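Local structure of cytochrome c-550 (Paracoccus denitrificans, 1COT) at residues G41-K46 and F114-S119; E64-L69 and V88-D93. The protein probably carries single electrons between redox partners as a small soluble c-type cytochrome, using a covalently attached heme c. One frame throughout, in Å; residues are numbered along the deposited sequence.

Contact 1 (G41-K46 and F114-S119); sequences GVVGRK and FLAQNS. With HEC (heme c), chain B.
Ser119 OG is the polar centre of this contact. Ser119 OG accepts a hydrogen bond from Val43 N (3.1 Å, N-H...O angle 149°) and donates to Leu115 O at 2.9 Å, reaching that carbonyl from above its plane. One buried hydroxyl thus joins the loop 41-46 to the last turn of helix 108-117. Beside it Gly41 N donates to Asn118 O (2.8 Å), the first residue beyond the helix; Gly41 CA lies only 3.2 Å from Ser119 OG, and the positive phi of Gly41 favours glycine. The tight part is apolar as well. Val42 CG1 rests on Leu115 CB at 4.0 Å, the two side chains crossing at a slant. In Val43, chi1 of -174° puts CG2 anti to the carbonyl carbon, beside the backbone N, and Val43 CG2 meets the helix backbone at Ala116 CA (3.7 Å). Asn118 folds back and gives ND2 to Phe114 O, which takes Asn118 N from the opposite face. The looser side lies past Val43: a type II turn, Val42 to Arg45, carries the exposed Gly44 away from the helix. Arg45 then reaches the heme, where Arg45 NH2 donates to propionate O1A at 3.0 Å in a nearly straight bond (163°) that probably also helps balance the propionate's negative charge; Arg45 NH1 is held by Asn38 O. The contact is flanked by helix 73-81, where Leu76 meets Val43 and Glu73 meets Ala116, while strand 21-22 and helix 5-11 lie against Phe114.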
loop_
_atom_site.group_PDB
_atom_site.type_symbol
_atom_site.label_atom_id
_atom_site.label_comp_id
_atom_site.label_asym_id
_atom_site.label_seq_id
_atom_site.Cartn_x
_atom_site.Cartn_y
_atom_site.Cartn_z
ATOM N N GLY A 41 9.678 0.754 0.119
ATOM C CA GLY A 41 9.628 2.199 0.013
ATOM C C GLY A 41 8.245 2.772 -0.249
ATOM O O GLY A 41 8.129 3.869 -0.802
ATOM N N VAL A 42 7.181 2.063 0.138
ATOM C CA VAL A 42 5.841 2.594 -0.113
ATOM C C VAL A 42 5.535 3.847 0.683
ATOM O O VAL A 42 4.838 4.745 0.212
ATOM C CB VAL A 42 4.709 1.561 0.011
ATOM C CG1 VAL A 42 4.594 1.063 1.455
ATOM C CG2 VAL A 42 3.384 2.110 -0.482
ATOM N N VAL A 43 6.063 3.926 1.903
ATOM C CA VAL A 43 5.792 5.121 2.684
ATOM C C VAL A 43 6.556 6.278 2.078
ATOM O O VAL A 43 7.776 6.207 1.905
ATOM C CB VAL A 43 6.155 4.943 4.155
ATOM C CG1 VAL A 43 5.727 6.160 4.969
ATOM C CG2 VAL A 43 5.518 3.671 4.706
ATOM N N GLY A 44 5.844 7.353 1.758
ATOM C CA GLY A 44 6.443 8.522 1.162
ATOM C C GLY A 44 6.426 8.441 -0.357
ATOM O O GLY A 44 6.744 9.417 -1.044
ATOM N N ARG A 45 6.028 7.298 -0.896
ATOM C CA ARG A 45 5.981 7.163 -2.344
ATOM C C ARG A 45 4.683 7.723 -2.915
ATOM O O ARG A 45 3.630 7.587 -2.298
ATOM C CB ARG A 45 6.044 5.681 -2.625
ATOM C CG ARG A 45 5.988 5.290 -4.072
ATOM C CD ARG A 45 6.392 3.827 -4.164
ATOM N NE ARG A 45 5.261 2.921 -4.270
ATOM C CZ ARG A 45 5.373 1.609 -4.051
ATOM N NH1 ARG A 45 6.536 1.049 -3.718
ATOM N NH2 ARG A 45 4.296 0.844 -4.176
ATOM N N LYS A 46 4.738 8.326 -4.107
ATOM C CA LYS A 46 3.537 8.856 -4.735
ATOM C C LYS A 46 2.551 7.715 -4.967
ATOM O O LYS A 46 2.939 6.608 -5.340
ATOM C CB LYS A 46 3.885 9.432 -6.105
ATOM C CG LYS A 46 2.753 10.194 -6.773
ATOM C CD LYS A 46 3.121 10.772 -8.140
ATOM C CE LYS A 46 2.115 11.770 -8.668
ATOM N NZ LYS A 46 0.776 11.183 -8.825
ATOM N N PHE A 114 5.778 -1.742 9.767
ATOM C CA PHE A 114 6.723 -2.589 9.098
ATOM C C PHE A 114 6.984 -2.053 7.702
ATOM O O PHE A 114 8.106 -2.121 7.214
ATOM C CB PHE A 114 6.093 -3.964 8.983
ATOM C CG PHE A 114 6.944 -4.938 8.245
ATOM C CD1 PHE A 114 8.166 -5.352 8.777
ATOM C CD2 PHE A 114 6.460 -5.461 7.052
ATOM C CE1 PHE A 114 8.951 -6.297 8.111
ATOM C CE2 PHE A 114 7.229 -6.417 6.386
ATOM C CZ PHE A 114 8.455 -6.814 6.917
ATOM N N LEU A 115 5.945 -1.538 7.038
ATOM C CA LEU A 115 6.154 -0.994 5.713
ATOM C C LEU A 115 7.090 0.201 5.845
ATOM O O LEU A 115 7.944 0.434 4.993
ATOM C CB LEU A 115 4.825 -0.519 5.118
ATOM C CG LEU A 115 3.912 -1.696 4.822
ATOM C CD1 LEU A 115 2.599 -1.164 4.268
ATOM C CD2 LEU A 115 4.561 -2.613 3.788
ATOM N N ALA A 116 6.932 0.950 6.925
ATOM C CA ALA A 116 7.762 2.104 7.165
ATOM C C ALA A 116 9.216 1.712 7.407
ATOM O O ALA A 116 10.157 2.364 6.968
ATOM C CB ALA A 116 7.226 2.882 8.352
ATOM N N GLN A 117 9.405 0.613 8.109
ATOM C CA GLN A 117 10.735 0.148 8.378
ATOM C C GLN A 117 11.427 -0.148 7.050
ATOM O O GLN A 117 12.630 0.017 6.879
ATOM C CB GLN A 117 10.601 -1.117 9.244
ATOM C CG GLN A 117 11.889 -1.961 9.323
ATOM C CD GLN A 117 11.753 -3.142 10.260
ATOM O OE1 GLN A 117 11.621 -2.970 11.483
ATOM N NE2 GLN A 117 11.804 -4.350 9.699
ATOM N N ASN A 118 10.619 -0.600 6.095
ATOM C CA ASN A 118 11.088 -0.943 4.767
ATOM C C ASN A 118 10.964 0.208 3.758
ATOM O O ASN A 118 10.944 -0.024 2.550
ATOM C CB ASN A 118 10.440 -2.247 4.274
ATOM C CG ASN A 118 10.949 -3.403 5.108
ATOM O OD1 ASN A 118 12.113 -3.811 4.961
ATOM N ND2 ASN A 118 10.113 -3.916 6.004
ATOM N N SER A 119 10.927 1.445 4.259
ATOM C CA SER A 119 10.843 2.679 3.477
ATOM C C SER A 119 11.895 3.556 4.118
ATOM O O SER A 119 11.605 4.617 4.658
ATOM C CB SER A 119 9.478 3.332 3.638
ATOM O OG SER A 119 8.546 2.493 2.991
HETATM FE FE HEC B . -2.459 -4.687 -1.593
HETATM C CHA HEC B . -2.254 -2.184 -3.826
HETATM C CHB HEC B . -1.172 -2.700 0.795
HETATM C CHC HEC B . -2.674 -7.216 0.665
HETATM C CHD HEC B . -3.633 -6.769 -3.986
HETATM N NA HEC B . -1.847 -2.819 -1.504
HETATM C C1A HEC B . -1.837 -1.930 -2.573
HETATM C C2A HEC B . -1.305 -0.662 -2.126
HETATM C C3A HEC B . -0.993 -0.782 -0.823
HETATM C C4A HEC B . -1.326 -2.119 -0.447
HETATM C CMA HEC B . -0.413 0.263 0.102
HETATM C CAA HEC B . -1.148 0.555 -2.996
HETATM C CBA HEC B . 0.266 0.556 -3.596
HETATM C CGA HEC B . 0.656 1.778 -4.433
HETATM O O1A HEC B . 1.586 1.521 -5.147
HETATM O O2A HEC B . 0.136 2.867 -4.405
HETATM N NB HEC B . -2.049 -4.927 0.317
HETATM C C1B HEC B . -1.463 -3.983 1.102
HETATM C C2B HEC B . -1.272 -4.543 2.404
HETATM C C3B HEC B . -1.706 -5.793 2.351
HETATM C C4B HEC B . -2.193 -6.023 1.061
HETATM C CMB HEC B . -0.689 -3.747 3.586
HETATM C CAB HEC B . -1.812 -6.723 3.492
HETATM C CBB HEC B . -2.581 -6.372 4.734
HETATM N NC HEC B . -3.038 -6.550 -1.616
HETATM C C1C HEC B . -3.052 -7.473 -0.604
HETATM C C2C HEC B . -3.525 -8.754 -1.084
HETATM C C3C HEC B . -3.779 -8.618 -2.404
HETATM C C4C HEC B . -3.462 -7.262 -2.729
HETATM C CMC HEC B . -3.694 -10.003 -0.227
HETATM C CAC HEC B . -4.273 -9.631 -3.401
HETATM C CBC HEC B . -5.218 -10.769 -3.181
HETATM N ND HEC B . -2.900 -4.506 -3.521
HETATM C C1D HEC B . -3.364 -5.501 -4.342
HETATM C C2D HEC B . -3.530 -4.966 -5.681
HETATM C C3D HEC B . -3.117 -3.686 -5.608
HETATM C C4D HEC B . -2.746 -3.394 -4.271
HETATM C CMD HEC B . -4.057 -5.718 -6.882
HETATM C CAD HEC B . -3.191 -2.682 -6.692
HETATM C CBD HEC B . -4.556 -1.985 -6.403
HETATM C CGD HEC B . -5.185 -1.210 -7.499
HETATM O O1D HEC B . -4.662 -0.980 -8.563
HETATM O O2D HEC B . -6.333 -0.770 -7.233
#

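Contact 2 (E64-L69 and V88-D93); sequences EKNPDL and VKMTDD
Two helix C-termini meet here, those of helices 57-65 and 83-91, and Lys65 makes the direct polar link between them. The Lys65 chain runs extended beyond CG, its CD passing Met90 O at 4.1 Å, and Lys65 NZ donates to Thr91 O at 2.7 Å. The ammonium comes in from above the carbonyl plane, 37° out of it. A lysine at this helix end probably complements the partial negative charge of the final carbonyls of helix 83-91. Asn66, the first residue past its own helix, works through water: Asn66 ND2 donates to water 1 (2.8 Å), which in turn donates to Met90 O at an unusually short distance; the same amide nitrogen is also bonded to Val62 O in the preceding turn. The apolar part belongs to Met90. Bends at chi2 (-63°) and chi3 (-54°) curl its chain, laying Met90 CE beside the Asn66 amide, 3.8 Å from Asn66 ND2, with the two side chains at about a right angle. Met90 CE also meets Leu69 CD2 tip to tip at 3.9 Å, and Met90 packs on Val62. At the end of the helix, Thr91 OG1 accepts from Asp93 N (2.9 Å), forming an ST turn, and is bonded to Leu87 O as well. This is a surface junction of two helix ends, one leaving through a type I turn from Asn66 to Leu69, the other through the positive-phi Asp92, within the all-alpha cytochrome c fold.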
loop_
_atom_site.group_PDB
_atom_site.type_symbol
_atom_site.label_atom_id
_atom_site.label_comp_id
_atom_site.label_asym_id
_atom_site.label_seq_id
_atom_site.Cartn_x
_atom_site.Cartn_y
_atom_site.Cartn_z
ATOM N N GLU A 64 -4.279 11.124 -10.107
ATOM C CA GLU A 64 -4.541 12.186 -11.042
ATOM C C GLU A 64 -5.174 13.406 -10.391
ATOM O O GLU A 64 -4.777 14.556 -10.599
ATOM C CB GLU A 64 -5.396 11.550 -12.114
ATOM C CG GLU A 64 -5.573 12.551 -13.238
ATOM C CD GLU A 64 -6.383 11.866 -14.260
ATOM O OE1 GLU A 64 -6.569 10.599 -13.995
ATOM O OE2 GLU A 64 -6.835 12.444 -15.229
ATOM N N LYS A 65 -6.161 13.129 -9.564
ATOM C CA LYS A 65 -6.843 14.159 -8.849
ATOM C C LYS A 65 -6.005 14.742 -7.710
ATOM O O LYS A 65 -6.301 15.857 -7.316
ATOM C CB LYS A 65 -8.137 13.624 -8.275
ATOM C CG LYS A 65 -9.243 13.429 -9.292
ATOM C CD LYS A 65 -10.536 13.105 -8.556
ATOM C CE LYS A 65 -11.797 12.953 -9.404
ATOM N NZ LYS A 65 -13.024 13.280 -8.667
ATOM N N ASN A 66 -5.007 14.056 -7.154
ATOM C CA ASN A 66 -4.206 14.585 -6.047
ATOM C C ASN A 66 -2.748 14.300 -6.385
ATOM O O ASN A 66 -2.141 13.363 -5.876
ATOM C CB ASN A 66 -4.595 13.726 -4.835
ATOM C CG ASN A 66 -6.075 13.773 -4.501
ATOM O OD1 ASN A 66 -6.497 14.688 -3.787
ATOM N ND2 ASN A 66 -6.869 12.815 -4.977
ATOM N N PRO A 67 -2.187 15.093 -7.276
ATOM C CA PRO A 67 -0.839 14.885 -7.733
ATOM C C PRO A 67 0.274 14.904 -6.722
ATOM O O PRO A 67 1.311 14.266 -6.889
ATOM C CB PRO A 67 -0.591 15.879 -8.860
ATOM C CG PRO A 67 -1.826 16.763 -8.949
ATOM C CD PRO A 67 -2.792 16.316 -7.869
ATOM N N ASP A 68 0.036 15.647 -5.682
ATOM C CA ASP A 68 1.047 15.722 -4.687
ATOM C C ASP A 68 0.873 14.667 -3.609
ATOM O O ASP A 68 1.627 14.634 -2.637
ATOM C CB ASP A 68 0.934 17.106 -4.040
ATOM C CG ASP A 68 -0.460 17.422 -3.566
ATOM O OD1 ASP A 68 -1.456 16.815 -3.902
ATOM O OD2 ASP A 68 -0.479 18.434 -2.740
ATOM N N LEU A 69 -0.114 13.804 -3.757
ATOM C CA LEU A 69 -0.339 12.791 -2.754
ATOM C C LEU A 69 0.638 11.638 -2.782
ATOM O O LEU A 69 0.845 10.960 -3.787
ATOM C CB LEU A 69 -1.779 12.250 -2.835
ATOM C CG LEU A 69 -2.169 11.362 -1.653
ATOM C CD1 LEU A 69 -2.021 12.154 -0.354
ATOM C CD2 LEU A 69 -3.609 10.916 -1.824
ATOM N N VAL A 88 -13.608 5.719 -2.883
ATOM C CA VAL A 88 -14.815 6.505 -3.114
ATOM C C VAL A 88 -14.606 7.900 -2.558
ATOM O O VAL A 88 -14.949 8.920 -3.163
ATOM C CB VAL A 88 -16.045 5.872 -2.481
ATOM C CG1 VAL A 88 -17.237 6.806 -2.627
ATOM C CG2 VAL A 88 -16.331 4.527 -3.153
ATOM N N LYS A 89 -14.033 7.933 -1.373
ATOM C CA LYS A 89 -13.745 9.180 -0.708
ATOM C C LYS A 89 -12.839 10.112 -1.507
ATOM O O LYS A 89 -13.136 11.292 -1.695
ATOM C CB LYS A 89 -13.145 8.888 0.660
ATOM C CG LYS A 89 -12.553 10.133 1.297
ATOM C CD LYS A 89 -12.154 9.967 2.755
ATOM C CE LYS A 89 -10.788 9.336 2.977
ATOM N NZ LYS A 89 -10.154 9.851 4.201
ATOM N N MET A 90 -11.714 9.575 -1.977
ATOM C CA MET A 90 -10.707 10.318 -2.731
ATOM C C MET A 90 -11.026 10.683 -4.174
ATOM O O MET A 90 -10.363 11.530 -4.774
ATOM C CB MET A 90 -9.356 9.577 -2.666
ATOM C CG MET A 90 -8.901 9.310 -1.242
ATOM S SD MET A 90 -8.611 10.835 -0.320
ATOM C CE MET A 90 -7.450 11.694 -1.414
ATOM N N THR A 91 -12.028 10.026 -4.725
ATOM C CA THR A 91 -12.416 10.285 -6.089
ATOM C C THR A 91 -13.811 10.853 -6.130
ATOM O O THR A 91 -14.251 11.381 -7.147
ATOM C CB THR A 91 -12.514 8.961 -6.863
ATOM O OG1 THR A 91 -13.538 8.148 -6.313
ATOM C CG2 THR A 91 -11.166 8.248 -6.889
ATOM N N ASP A 92 -14.502 10.720 -5.012
ATOM C CA ASP A 92 -15.864 11.195 -4.934
ATOM C C ASP A 92 -16.664 10.398 -5.945
ATOM O O ASP A 92 -17.660 10.882 -6.470
ATOM C CB ASP A 92 -15.980 12.678 -5.312
ATOM C CG ASP A 92 -16.321 13.533 -4.140
ATOM O OD1 ASP A 92 -17.449 13.640 -3.697
ATOM O OD2 ASP A 92 -15.273 14.147 -3.649
ATOM N N ASP A 93 -16.206 9.185 -6.229
ATOM C CA ASP A 93 -16.877 8.338 -7.199
ATOM C C ASP A 93 -17.327 7.039 -6.579
ATOM O O ASP A 93 -16.544 6.140 -6.275
ATOM C CB ASP A 93 -16.048 8.109 -8.465
ATOM C CG ASP A 93 -16.561 7.096 -9.469
ATOM O OD1 ASP A 93 -17.770 6.628 -9.246
ATOM O OD2 ASP A 93 -15.892 6.748 -10.429
HETATM O O HOH W 1 -9.462 13.831 -4.491
#

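Overall arrangement
Contact 1 and contact 2 have centres about 20 Å apart, and along the chain the second is nested inside the first: residues 64-69 and 88-93 both fall between 41-46 and 114-119. Contact 1 joins a loop before helix 57-65 to the C-terminal helix 108-117, while contact 2 joins the ends of helices 57-65 and 83-91. They share no helix, but they touch where Lys46 CE packs 3.2 Å from Pro67 O. Contact 1 includes a heme propionate partner, whereas contact 2 lies nearer the surface, with the side chain of Leu69 about 9 Å from the heme. Together they tie parts of the polypeptide wrapped around the heme.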